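PDB 5ZE8: cytochrome c552 from Thermochromatium tepidum, which binds five heme c groups and, as a low-potential cytochrome of a purple sulfur photosynthetic bacterium, probably carries electrons along them. Local coordinates for residues K57-M60 / H61-S64; G73-Y76 / Q77-V80; L240-T243 / G244-I248; T314-P317 / F318-L321; L406-P409 / S410-E413. All blocks are in the same frame, centred on the assembly; numbering follows the deposited sequence.

Contact 1: residues K57-M60 / H61-S64; sequences KGSM and HAKS. With HEC (heme c), chain E.
The imidazole of H61 meets the hydroxyl of S59 and the backbone of M60 obliquely, while the heme nitrogens NB and ND lie at its edge, near its plane. The ring therefore stands along the NB-ND diagonal of the porphyrin. This is the axial end of a bis-histidine heme c site: H61, the axial ligand, opens a type I beta turn that runs to S64. NE2 of H61 binds the iron at 2.1 Å, and H229 supplies the other histidine ligand. At the other ring nitrogen, ND1, water 2 lies in the ring plane, accepts from H61 ND1 and donates to S59 OG, which would help to hold the imidazole in its rotation.

S59 suits this second-shell place because its small hydroxyl can serve several partners. With OG between the backbone N and the carbonyl carbon (chi1 74°), it also bonds W56 O and receives a weak bond from A62 N at 3.4 Å. M60 curls back on itself, bent at chi2 and chi3: its CG lies 3.5 Å from heme O1A and its CE 3.5 Å from O1D, so the flexible thioether arm brings methylene and methyl groups to both propionates. K63 N makes weak bonds to the carbonyls of S59 and M60. The long arm of K63 then runs extended back to G58, where NZ donates to G58 O at 3.2 Å from above the carbonyl plane, 55° out of it.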
# COMPACT_ATOMS: atom_id res chain seq x y z
N LYS A 57 -0.73 -7.96 -13.23
CA LYS A 57 0.64 -7.80 -13.71
C LYS A 57 1.13 -6.42 -13.59
O LYS A 57 2.34 -6.18 -13.35
CB LYS A 57 0.74 -8.30 -15.14
CG LYS A 57 2.16 -8.45 -15.67
CD LYS A 57 2.98 -9.46 -14.94
CE LYS A 57 4.37 -9.75 -15.58
NZ LYS A 57 5.24 -10.52 -14.62
N GLY A 58 0.24 -5.45 -13.72
CA GLY A 58 0.56 -4.06 -13.50
C GLY A 58 0.59 -3.54 -12.09
O GLY A 58 0.89 -2.39 -11.86
N SER A 59 0.22 -4.40 -11.14
CA SER A 59 0.10 -3.97 -9.76
C SER A 59 1.40 -4.05 -8.97
O SER A 59 2.27 -4.81 -9.32
CB SER A 59 -0.93 -4.83 -9.01
OG SER A 59 -0.46 -6.14 -8.72
N MET A 60 1.46 -3.32 -7.87
CA MET A 60 2.65 -3.46 -7.01
C MET A 60 2.79 -4.80 -6.38
O MET A 60 3.88 -5.17 -5.96
CB MET A 60 2.73 -2.37 -5.97
CG MET A 60 2.91 -1.01 -6.57
SD MET A 60 4.32 -0.83 -7.67
CE MET A 60 5.70 -1.20 -6.56
N HIS A 61 1.71 -5.59 -6.27
CA HIS A 61 1.86 -6.98 -5.84
C HIS A 61 2.77 -7.79 -6.79
O HIS A 61 3.65 -8.50 -6.34
CB HIS A 61 0.51 -7.68 -5.68
CG HIS A 61 -0.30 -7.18 -4.54
ND1 HIS A 61 -1.65 -6.92 -4.61
CD2 HIS A 61 0.09 -6.88 -3.28
CE1 HIS A 61 -2.01 -6.45 -3.42
NE2 HIS A 61 -1.00 -6.43 -2.61
N ALA A 62 2.53 -7.65 -8.10
CA ALA A 62 3.42 -8.30 -9.07
C ALA A 62 4.80 -7.69 -9.13
O ALA A 62 5.69 -8.39 -9.58
CB ALA A 62 2.86 -8.18 -10.42
N LYS A 63 4.98 -6.47 -8.66
CA LYS A 63 6.27 -5.78 -8.65
C LYS A 63 6.86 -5.63 -7.28
O LYS A 63 7.58 -4.68 -7.02
CB LYS A 63 6.11 -4.40 -9.28
CG LYS A 63 5.48 -4.50 -10.67
CD LYS A 63 5.11 -3.11 -11.21
CE LYS A 63 4.21 -3.16 -12.40
NZ LYS A 63 3.86 -1.78 -12.83
N SER A 64 6.57 -6.56 -6.36
CA SER A 64 6.88 -6.34 -4.92
C SER A 64 8.27 -6.69 -4.50
O SER A 64 8.66 -6.33 -3.41
CB SER A 64 5.87 -7.22 -4.10
OG SER A 64 6.02 -8.57 -4.33
FE HEC E . -1.02 -5.72 -0.68
CHA HEC E . 0.91 -3.17 -1.85
CHB HEC E . -3.83 -3.82 -1.12
CHC HEC E . -2.94 -8.43 0.16
CHD HEC E . 1.81 -7.49 0.26
NA HEC E . -1.36 -3.89 -1.35
C1A HEC E . -0.45 -2.94 -1.81
C2A HEC E . -1.12 -1.72 -2.21
C3A HEC E . -2.43 -1.94 -1.93
C4A HEC E . -2.59 -3.30 -1.50
CMA HEC E . -3.59 -0.97 -2.19
CAA HEC E . -0.46 -0.47 -2.66
CBA HEC E . -0.29 -0.48 -4.18
CGA HEC E . 0.46 0.78 -4.63
O1A HEC E . 1.57 1.10 -4.15
O2A HEC E . 0.02 1.47 -5.59
NB HEC E . -3.02 -6.02 -0.50
C1B HEC E . -4.01 -5.12 -0.66
C2B HEC E . -5.26 -5.73 -0.35
C3B HEC E . -5.03 -7.01 0.01
C4B HEC E . -3.59 -7.22 -0.16
CMB HEC E . -6.60 -5.00 -0.40
CAB HEC E . -5.99 -8.10 0.32
CBB HEC E . -7.04 -8.26 -0.65
NC HEC E . -0.66 -7.55 0.02
C1C HEC E . -1.53 -8.51 0.30
C2C HEC E . -0.91 -9.77 0.78
C3C HEC E . 0.41 -9.47 0.82
C4C HEC E . 0.59 -8.11 0.36
CMC HEC E . -1.63 -11.04 1.20
CAC HEC E . 1.59 -10.33 1.30
CBC HEC E . 1.65 -11.69 0.94
ND HEC E . 0.90 -5.37 -0.77
C1D HEC E . 1.94 -6.18 -0.32
C2D HEC E . 3.23 -5.57 -0.58
C3D HEC E . 3.00 -4.40 -1.19
C4D HEC E . 1.52 -4.29 -1.31
CMD HEC E . 4.50 -6.21 -0.19
CAD HEC E . 4.08 -3.37 -1.61
CBD HEC E . 5.02 -3.88 -2.66
CGD HEC E . 5.99 -2.78 -3.08
O1D HEC E . 5.67 -1.55 -3.12
O2D HEC E . 7.16 -3.15 -3.40
O HOH W 1 5.94 -9.91 -12.02
O HOH W 2 -2.65 -7.22 -7.29

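Contact 2: residues G73-Y76 / Q77-V80; sequences GLFY and QQEV. With HEC (heme c), chain C.
G73, already inside helix 70-79, offers its carbonyl to the N-H of Q77 at 2.9 Å and lies beside the CB of Q77. L74 does the same one step on, with its O 3.0 Å from Q78 N, and its own side chain leads off to F415. These i to i+4 bonds belong to the last turns of the helix.

F75 comes next, its O accepting E79 N at 2.8 Å. Its CG is beside the backbone N (chi1 -77°), which carries the ring to the heme: CD1 lies 3.4 Å from the heme methyl CMA. The side chains of Q78 and E79 run alongside, pointing the same way. E79 OE2 meets the ring edge in plane, 3.6 Å from F75 CD2, with the carboxylate turned 75° from the ring, and Q78 NE2 gives that oxygen a weak bond. The other carboxylate oxygen, OE1, lies near heme CBB.

Y76 closes the segment. Its carbonyl holds V80 N at 2.8 Å, and V80, the first residue to leave helical geometry, sets CB over the centre of the tyrosine ring, 3.9 Å from the centroid, a CH-pi contact only 9° off the normal. An alanine at Y76 is likely to open a gap beneath V80, leaving that branched side chain without its aromatic seat. At the edge of F75, the carboxylate oxygen would face the slightly positive C-H rim, which is probably weakly favourable.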
# COMPACT_ATOMS: atom_id res chain seq x y z
N GLY A 73 13.74 -1.99 -3.53
CA GLY A 73 15.07 -2.58 -3.80
C GLY A 73 16.21 -1.85 -3.19
O GLY A 73 17.21 -2.48 -2.77
N LEU A 74 16.11 -0.52 -3.15
CA LEU A 74 17.19 0.33 -2.59
C LEU A 74 17.26 -0.03 -1.07
O LEU A 74 18.34 -0.24 -0.48
CB LEU A 74 16.83 1.81 -2.79
CG LEU A 74 17.92 2.87 -2.49
CD1 LEU A 74 17.39 4.24 -2.90
CD2 LEU A 74 18.48 2.92 -1.09
N PHE A 75 16.11 -0.05 -0.38
CA PHE A 75 16.08 -0.33 1.05
C PHE A 75 16.52 -1.79 1.31
O PHE A 75 17.27 -2.07 2.25
CB PHE A 75 14.72 -0.07 1.64
CG PHE A 75 14.39 1.36 1.87
CD1 PHE A 75 14.00 2.19 0.86
CD2 PHE A 75 14.62 1.89 3.15
CE1 PHE A 75 13.65 3.49 1.12
CE2 PHE A 75 14.29 3.19 3.39
CZ PHE A 75 13.79 3.97 2.39
N TYR A 76 16.06 -2.74 0.48
CA TYR A 76 16.44 -4.15 0.61
C TYR A 76 17.97 -4.33 0.47
O TYR A 76 18.58 -5.05 1.33
CB TYR A 76 15.67 -5.04 -0.33
CG TYR A 76 15.90 -6.53 -0.17
CD1 TYR A 76 17.00 -7.18 -0.75
CD2 TYR A 76 15.15 -7.24 0.68
CE1 TYR A 76 17.23 -8.53 -0.59
CE2 TYR A 76 15.35 -8.60 0.83
CZ TYR A 76 16.35 -9.24 0.17
OH TYR A 76 16.54 -10.57 0.40
N GLN A 77 18.54 -3.64 -0.48
CA GLN A 77 20.02 -3.73 -0.66
C GLN A 77 20.72 -3.18 0.56
O GLN A 77 21.76 -3.83 1.00
CB GLN A 77 20.42 -2.94 -1.90
CG GLN A 77 21.90 -3.06 -2.34
CD GLN A 77 22.38 -4.46 -2.73
OE1 GLN A 77 21.87 -5.07 -3.68
NE2 GLN A 77 23.40 -4.93 -2.04
N GLN A 78 20.23 -2.06 1.07
CA GLN A 78 20.85 -1.39 2.21
C GLN A 78 20.66 -2.19 3.50
O GLN A 78 21.57 -2.19 4.36
CB GLN A 78 20.40 0.09 2.37
CG GLN A 78 19.42 0.39 3.55
CD GLN A 78 18.94 1.86 3.81
OE1 GLN A 78 19.52 2.84 3.34
NE2 GLN A 78 17.84 1.99 4.62
N GLU A 79 19.51 -2.84 3.68
CA GLU A 79 19.20 -3.49 4.90
C GLU A 79 19.46 -5.01 5.01
O GLU A 79 19.61 -5.57 6.11
CB GLU A 79 17.72 -3.25 5.23
CG GLU A 79 17.46 -1.78 5.43
CD GLU A 79 16.09 -1.47 5.95
OE1 GLU A 79 15.47 -2.35 6.52
OE2 GLU A 79 15.61 -0.31 5.83
N VAL A 80 19.55 -5.63 3.86
CA VAL A 80 19.69 -7.07 3.73
C VAL A 80 20.87 -7.37 2.82
O VAL A 80 21.88 -7.98 3.29
CB VAL A 80 18.41 -7.77 3.15
CG1 VAL A 80 18.63 -9.27 2.95
CG2 VAL A 80 17.26 -7.49 4.08
FE HEC C . 7.88 -3.51 3.00
CHA HEC C . 6.28 -1.11 1.11
CHB HEC C . 10.85 -2.03 2.30
CHC HEC C . 9.43 -5.62 5.09
CHD HEC C . 4.92 -4.99 3.72
NA HEC C . 8.49 -1.94 1.99
C1A HEC C . 7.66 -1.05 1.23
C2A HEC C . 8.42 0.08 0.76
C3A HEC C . 9.69 -0.15 1.11
C4A HEC C . 9.72 -1.36 1.87
CMA HEC C . 10.88 0.72 0.87
CAA HEC C . 7.93 1.18 -0.10
CBA HEC C . 7.90 0.64 -1.56
CGA HEC C . 7.40 1.55 -2.63
O1A HEC C . 7.42 1.25 -3.88
O2A HEC C . 6.89 2.69 -2.36
NB HEC C . 9.83 -3.80 3.50
C1B HEC C . 10.89 -3.15 3.06
C2B HEC C . 12.07 -3.78 3.57
C3B HEC C . 11.74 -4.78 4.43
C4B HEC C . 10.25 -4.76 4.39
CMB HEC C . 13.44 -3.31 3.23
CAB HEC C . 12.55 -5.68 5.26
CBB HEC C . 13.62 -5.09 5.98
NC HEC C . 7.29 -4.99 4.18
C1C HEC C . 8.07 -5.76 5.07
C2C HEC C . 7.28 -6.70 5.80
C3C HEC C . 5.99 -6.56 5.36
C4C HEC C . 6.03 -5.50 4.35
CMC HEC C . 7.81 -7.69 6.77
CAC HEC C . 4.78 -7.30 5.78
CBC HEC C . 4.52 -7.28 7.18
ND HEC C . 6.03 -3.18 2.47
C1D HEC C . 4.92 -3.89 2.81
C2D HEC C . 3.72 -3.32 2.26
C3D HEC C . 4.08 -2.22 1.60
C4D HEC C . 5.54 -2.13 1.73
CMD HEC C . 2.34 -3.85 2.49
CAD HEC C . 3.17 -1.27 0.81
CBD HEC C . 2.84 -0.17 1.77
CGD HEC C . 1.99 0.95 1.16
O1D HEC C . 1.45 0.85 0.10
O2D HEC C . 1.90 2.06 1.78

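Contact 3: residues L240-T243 / G244-I248; sequences LCQT and GKEFI
E246 donates its backbone N-H to Q242 O at 2.9 Å, and one residue on F247 N reaches T243 O at 3.0 Å. The carboxylate of E246 is buried but well supplied: OE2 forms a salt bridge with R377, OE1 bonds the hydroxyl of T314 and the N-H of A311, and water 3, which accepts from Q242 N, lies 2.8 Å from E246 OE2.

Q242 occupies the N-cap position of helix 243-250, just after a classic beta bulge in which L240 and C241 both face R232, so the chain passes from a two-stranded antiparallel sheet straight into a helix. T243, the first helical residue, turns OG1 beside its own backbone N (chi1 -59°) and bonds the same T314 hydroxyl. A glutamine in place of E246 would probably leave R377 without its countercharge.

Packing follows the polar core. The side chains of Q242 and E246 cross at about a right angle, so that Q242 CG lies 3.2 Å from E246 OE2, and the CG of E246 rests 3.3 Å from Q242 O. One residue on, F247 CB lies 3.4 Å from T243 O, while its ring leads away to a heme.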
# COMPACT_ATOMS: atom_id res chain seq x y z
N LEU A 240 6.01 0.95 12.31
CA LEU A 240 6.43 1.58 11.05
C LEU A 240 5.21 1.72 10.13
O LEU A 240 4.86 2.80 9.63
CB LEU A 240 7.52 0.72 10.36
CG LEU A 240 8.78 0.53 11.17
CD1 LEU A 240 9.56 -0.63 10.56
CD2 LEU A 240 9.59 1.82 11.10
N CYS A 241 4.51 0.60 9.96
CA CYS A 241 3.23 0.49 9.15
C CYS A 241 2.15 0.06 10.12
O CYS A 241 2.38 -0.82 10.96
CB CYS A 241 3.29 -0.58 8.03
SG CYS A 241 1.65 -1.40 7.68
N GLN A 242 0.95 0.63 10.05
CA GLN A 242 -0.05 0.33 11.09
C GLN A 242 -1.47 0.50 10.56
O GLN A 242 -2.40 0.90 11.29
CB GLN A 242 0.21 1.18 12.32
CG GLN A 242 0.18 2.69 12.05
CD GLN A 242 1.07 3.51 13.00
OE1 GLN A 242 0.95 3.40 14.21
NE2 GLN A 242 1.93 4.38 12.44
N THR A 243 -1.61 0.05 9.34
CA THR A 243 -2.92 0.14 8.63
C THR A 243 -4.00 -0.62 9.43
O THR A 243 -5.14 -0.15 9.56
CB THR A 243 -2.85 -0.46 7.22
OG1 THR A 243 -1.87 0.19 6.47
CG2 THR A 243 -4.22 -0.37 6.46
N GLY A 244 -3.68 -1.76 10.01
CA GLY A 244 -4.67 -2.42 10.95
C GLY A 244 -5.08 -1.76 12.23
O GLY A 244 -6.27 -1.77 12.56
N LYS A 245 -4.15 -1.12 12.96
CA LYS A 245 -4.52 -0.40 14.16
C LYS A 245 -5.32 0.77 13.73
O LYS A 245 -6.25 1.17 14.44
CB LYS A 245 -3.23 0.04 14.91
CG LYS A 245 -3.40 0.76 16.27
CD LYS A 245 -2.05 0.95 17.03
CE LYS A 245 -1.04 -0.17 16.77
NZ LYS A 245 0.15 -0.09 17.63
N GLU A 246 -4.98 1.40 12.60
CA GLU A 246 -5.81 2.54 12.18
C GLU A 246 -7.25 2.11 11.88
O GLU A 246 -8.22 2.72 12.35
CB GLU A 246 -5.24 3.22 10.93
CG GLU A 246 -3.84 3.82 11.13
CD GLU A 246 -3.02 3.94 9.86
OE1 GLU A 246 -3.61 3.80 8.77
OE2 GLU A 246 -1.77 4.21 9.95
N PHE A 247 -7.34 1.01 11.15
CA PHE A 247 -8.63 0.44 10.75
C PHE A 247 -9.49 0.07 11.97
O PHE A 247 -10.67 0.41 12.03
CB PHE A 247 -8.44 -0.76 9.78
CG PHE A 247 -9.73 -1.19 9.18
CD1 PHE A 247 -10.57 -1.99 9.93
CD2 PHE A 247 -10.17 -0.69 7.99
CE1 PHE A 247 -11.83 -2.33 9.45
CE2 PHE A 247 -11.42 -1.05 7.48
CZ PHE A 247 -12.23 -1.85 8.22
N ILE A 248 -8.89 -0.52 13.00
CA ILE A 248 -9.59 -0.71 14.29
C ILE A 248 -10.06 0.57 14.92
O ILE A 248 -11.27 0.71 15.27
CB ILE A 248 -8.72 -1.50 15.27
CG1 ILE A 248 -8.65 -2.96 14.75
CG2 ILE A 248 -9.28 -1.40 16.69
CD1 ILE A 248 -7.68 -3.86 15.50
O HOH W 3 0.22 2.88 8.58

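Contact 4: residues T314-P317 / F318-L321; sequences TGAP and FRNL. With HEC (heme c), chain C.
A type I beta turn runs from A316 to R319, closed by R319 N donating to A316 O at 3.3 Å from above the carbonyl plane, with P317 at the second position, where its fixed phi fits. Just before it, G315 has positive phi and passes so close to heme propionate oxygen O2D that a CB there would clash with it. The next N-H, that of A316, bonds this same O2D at 3.1 Å.

A316 is small enough to sit between two flat groups. Its CB touches F318 CE1 at 3.4 Å, meeting the ring obliquely, and also lies over one face of the R319 guanidinium, offset toward the rim. P317 runs beside F318 and lays CD over one face of its ring. The phenyl carries heme CAA at its edge, in plane, and CZ lies near the methyl CMA; F75 meets the ring as well.

R319 bends at chi2 (-54°), which folds the guanidinium back toward the heme. NH1 and NH2 both donate to propionate oxygen O2A, at 3.2 and 2.9 Å, so two N-H groups grip one oxygen. NE goes to a propionate of another heme c, and NH2 also reaches L406 O. Beyond the turn, N320 ND2 donates to F318 O at 3.0 Å, the acceptor lying in the amide plane.

A buried arginine shared by propionates of two hemes probably offsets part of their negative charge; together with the backbone N-H of A316, it makes the loop a propionate-binding site in a multiheme cytochrome, set where the chain enters strand 320-328.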
# COMPACT_ATOMS: atom_id res chain seq x y z
N THR A 314 -1.91 5.88 4.60
CA THR A 314 -1.58 4.69 5.38
C THR A 314 -0.35 3.97 4.81
O THR A 314 0.13 4.28 3.73
CB THR A 314 -2.79 3.74 5.46
OG1 THR A 314 -2.64 2.86 6.58
CG2 THR A 314 -3.03 2.99 4.16
N GLY A 315 0.08 2.94 5.52
CA GLY A 315 1.12 2.03 5.11
C GLY A 315 2.54 2.48 5.45
O GLY A 315 2.84 2.68 6.61
N ALA A 316 3.42 2.49 4.46
CA ALA A 316 4.82 2.79 4.70
C ALA A 316 5.00 4.09 5.41
O ALA A 316 4.26 5.07 5.22
CB ALA A 316 5.57 2.80 3.37
N PRO A 317 5.98 4.12 6.33
CA PRO A 317 6.06 5.24 7.24
C PRO A 317 6.50 6.53 6.58
O PRO A 317 6.25 7.60 7.14
CB PRO A 317 7.09 4.75 8.28
CG PRO A 317 7.91 3.77 7.53
CD PRO A 317 6.85 3.01 6.77
N PHE A 318 7.02 6.39 5.35
CA PHE A 318 7.54 7.57 4.68
C PHE A 318 6.53 8.26 3.75
O PHE A 318 6.89 9.27 3.16
CB PHE A 318 8.78 7.38 3.92
CG PHE A 318 9.09 5.99 3.66
CD1 PHE A 318 8.39 5.31 2.65
CD2 PHE A 318 10.00 5.35 4.45
CE1 PHE A 318 8.68 3.96 2.43
CE2 PHE A 318 10.27 3.97 4.25
CZ PHE A 318 9.59 3.28 3.25
N ARG A 319 5.33 7.69 3.61
CA ARG A 319 4.34 8.36 2.88
C ARG A 319 3.99 9.70 3.56
O ARG A 319 3.88 9.81 4.79
CB ARG A 319 3.06 7.55 2.80
CG ARG A 319 3.13 6.18 2.23
CD ARG A 319 3.75 6.19 0.85
NE ARG A 319 3.52 4.92 0.16
CZ ARG A 319 4.44 4.15 -0.41
NH1 ARG A 319 4.05 3.04 -1.01
NH2 ARG A 319 5.75 4.47 -0.32
N ASN A 320 3.77 10.69 2.72
CA ASN A 320 3.40 12.01 3.22
C ASN A 320 2.65 12.86 2.25
O ASN A 320 2.82 12.73 1.06
CB ASN A 320 4.65 12.72 3.73
CG ASN A 320 5.62 13.05 2.62
OD1 ASN A 320 5.52 14.13 2.04
ND2 ASN A 320 6.52 12.10 2.28
N LEU A 321 1.82 13.75 2.75
CA LEU A 321 1.18 14.78 1.92
C LEU A 321 1.58 16.15 2.39
O LEU A 321 2.00 16.36 3.56
CB LEU A 321 -0.33 14.76 2.08
CG LEU A 321 -1.06 13.48 2.41
CD1 LEU A 321 -2.55 13.69 2.69
CD2 LEU A 321 -0.84 12.49 1.30
FE HEC C . 7.88 -3.51 3.00
CHA HEC C . 6.28 -1.11 1.11
CHB HEC C . 10.85 -2.03 2.30
CHC HEC C . 9.43 -5.62 5.09
CHD HEC C . 4.92 -4.99 3.72
NA HEC C . 8.49 -1.94 1.99
C1A HEC C . 7.66 -1.05 1.23
C2A HEC C . 8.42 0.08 0.76
C3A HEC C . 9.69 -0.15 1.11
C4A HEC C . 9.72 -1.36 1.87
CMA HEC C . 10.88 0.72 0.87
CAA HEC C . 7.93 1.18 -0.10
CBA HEC C . 7.90 0.64 -1.56
CGA HEC C . 7.40 1.55 -2.63
O1A HEC C . 7.42 1.25 -3.88
O2A HEC C . 6.89 2.69 -2.36
NB HEC C . 9.83 -3.80 3.50
C1B HEC C . 10.89 -3.15 3.06
C2B HEC C . 12.07 -3.78 3.57
C3B HEC C . 11.74 -4.78 4.43
C4B HEC C . 10.25 -4.76 4.39
CMB HEC C . 13.44 -3.31 3.23
CAB HEC C . 12.55 -5.68 5.26
CBB HEC C . 13.62 -5.09 5.98
NC HEC C . 7.29 -4.99 4.18
C1C HEC C . 8.07 -5.76 5.07
C2C HEC C . 7.28 -6.70 5.80
C3C HEC C . 5.99 -6.56 5.36
C4C HEC C . 6.03 -5.50 4.35
CMC HEC C . 7.81 -7.69 6.77
CAC HEC C . 4.78 -7.30 5.78
CBC HEC C . 4.52 -7.28 7.18
ND HEC C . 6.03 -3.18 2.47
C1D HEC C . 4.92 -3.89 2.81
C2D HEC C . 3.72 -3.32 2.26
C3D HEC C . 4.08 -2.22 1.60
C4D HEC C . 5.54 -2.13 1.73
CMD HEC C . 2.34 -3.85 2.49
CAD HEC C . 3.17 -1.27 0.81
CBD HEC C . 2.84 -0.17 1.77
CGD HEC C . 1.99 0.95 1.16
O1D HEC C . 1.45 0.85 0.10
O2D HEC C . 1.90 2.06 1.78
O HOH W 4 5.25 10.00 6.96

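Contact 5: residues L406-P409 / S410-E413; sequences LLWP and SLVE
W408 O accepts two N-H groups across this helix start: V412 N at 3.1 Å and, weakly, L411 N at 2.9 Å. P409 O then receives E413 N at 2.8 Å. W408 is the N-cap of helix 409-414 and P409 its first residue, a place that suits proline because the first turn of a helix needs no N-H from it.

Apolar contacts centre on L411, its CD1 3.8 Å from W408 CE3 and 4.1 Å from L407 CD2. It lies alongside the indole, both pointing the same way, with the methyl meeting the ring obliquely, but crosses L407 at about a right angle. CG of L411 is placed beside its own backbone N (chi1 -66°), which turns the branch back toward the residues ahead of the helix. V412 brings CG2 to L407 CB at 4.0 Å, a beta-branched side chain against a leucine stem.

The remaining contacts set aliphatic groups against polar atoms. E413 lays its methylenes beside the carbonyl of P409, with CG 3.3 Å from P409 O, while S410 OG rests against W408 CB.

Among its neighbours, the segment before the helix follows strand 397-405. L407 and L411 lean on I71 and F75 of helix 70-79, W408 and P409 on Y351 of strand 351-357, and V412 on T423 of helix 420-423.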
# COMPACT_ATOMS: atom_id res chain seq x y z
N LEU A 406 5.47 9.39 -2.20
CA LEU A 406 5.89 8.06 -1.75
C LEU A 406 6.94 8.04 -0.65
O LEU A 406 6.98 7.12 0.15
CB LEU A 406 6.41 7.26 -2.94
CG LEU A 406 5.32 6.86 -3.96
CD1 LEU A 406 6.04 6.23 -5.19
CD2 LEU A 406 4.31 5.85 -3.46
N LEU A 407 7.80 9.07 -0.63
CA LEU A 407 8.93 9.14 0.29
C LEU A 407 9.08 10.48 0.94
O LEU A 407 8.72 11.48 0.37
CB LEU A 407 10.22 8.84 -0.47
CG LEU A 407 10.36 7.47 -1.13
CD1 LEU A 407 11.61 7.45 -2.05
CD2 LEU A 407 10.44 6.44 -0.04
N TRP A 408 9.63 10.52 2.13
CA TRP A 408 9.96 11.76 2.79
C TRP A 408 10.91 12.59 1.97
O TRP A 408 11.74 12.06 1.27
CB TRP A 408 10.71 11.47 4.11
CG TRP A 408 9.91 10.86 5.25
CD1 TRP A 408 8.63 11.11 5.57
CD2 TRP A 408 10.38 9.88 6.19
NE1 TRP A 408 8.22 10.36 6.67
CE2 TRP A 408 9.30 9.62 7.09
CE3 TRP A 408 11.62 9.21 6.36
CZ2 TRP A 408 9.37 8.70 8.10
CZ3 TRP A 408 11.68 8.29 7.38
CH2 TRP A 408 10.54 8.01 8.20
N PRO A 409 10.87 13.92 2.18
CA PRO A 409 11.74 14.81 1.38
C PRO A 409 13.23 14.54 1.59
O PRO A 409 13.96 14.58 0.63
CB PRO A 409 11.31 16.20 1.82
CG PRO A 409 10.56 16.05 3.06
CD PRO A 409 9.94 14.67 3.03
N SER A 410 13.62 14.20 2.82
CA SER A 410 14.98 13.78 3.16
C SER A 410 15.43 12.64 2.25
O SER A 410 16.55 12.63 1.75
CB SER A 410 15.16 13.38 4.63
OG SER A 410 14.35 12.25 5.04
N LEU A 411 14.54 11.70 2.02
CA LEU A 411 14.91 10.55 1.21
C LEU A 411 14.96 10.86 -0.28
O LEU A 411 15.84 10.34 -1.03
CB LEU A 411 13.92 9.38 1.43
CG LEU A 411 13.93 8.76 2.83
CD1 LEU A 411 12.75 7.85 3.00
CD2 LEU A 411 15.21 7.99 3.12
N VAL A 412 14.06 11.72 -0.73
CA VAL A 412 14.04 12.20 -2.13
C VAL A 412 15.28 13.02 -2.41
O VAL A 412 15.85 12.85 -3.45
CB VAL A 412 12.78 13.00 -2.41
CG1 VAL A 412 12.74 13.58 -3.83
CG2 VAL A 412 11.54 12.11 -2.26
N GLU A 413 15.71 13.80 -1.42
CA GLU A 413 16.92 14.61 -1.64
C GLU A 413 18.18 13.77 -1.69
O GLU A 413 19.11 14.06 -2.48
CB GLU A 413 17.05 15.68 -0.57
CG GLU A 413 16.03 16.76 -0.80
CD GLU A 413 15.85 17.66 0.39
OE1 GLU A 413 16.86 17.99 1.05
OE2 GLU A 413 14.69 18.04 0.64

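From the N terminus the five contacts follow one another in series, none nested in or crossing another. Contact 1 closes a turn between helix 50-57 and helix 70-79, and contact 2 lies along the end of the latter. Contact 3 leads from a short strand into helix 243-250. Contact 4 closes the loop before strand 320-328, and contact 5 joins strand 397-405 to helix 409-414. Contact 4 is the meeting point: it bonds to contact 3 through T314, to contact 5 through R319 and, more weakly, N320, and shares a heme with contact 2, which also packs on contact 5. Contact 1 touches none of them, its centre about 18 Å from that of contact 2.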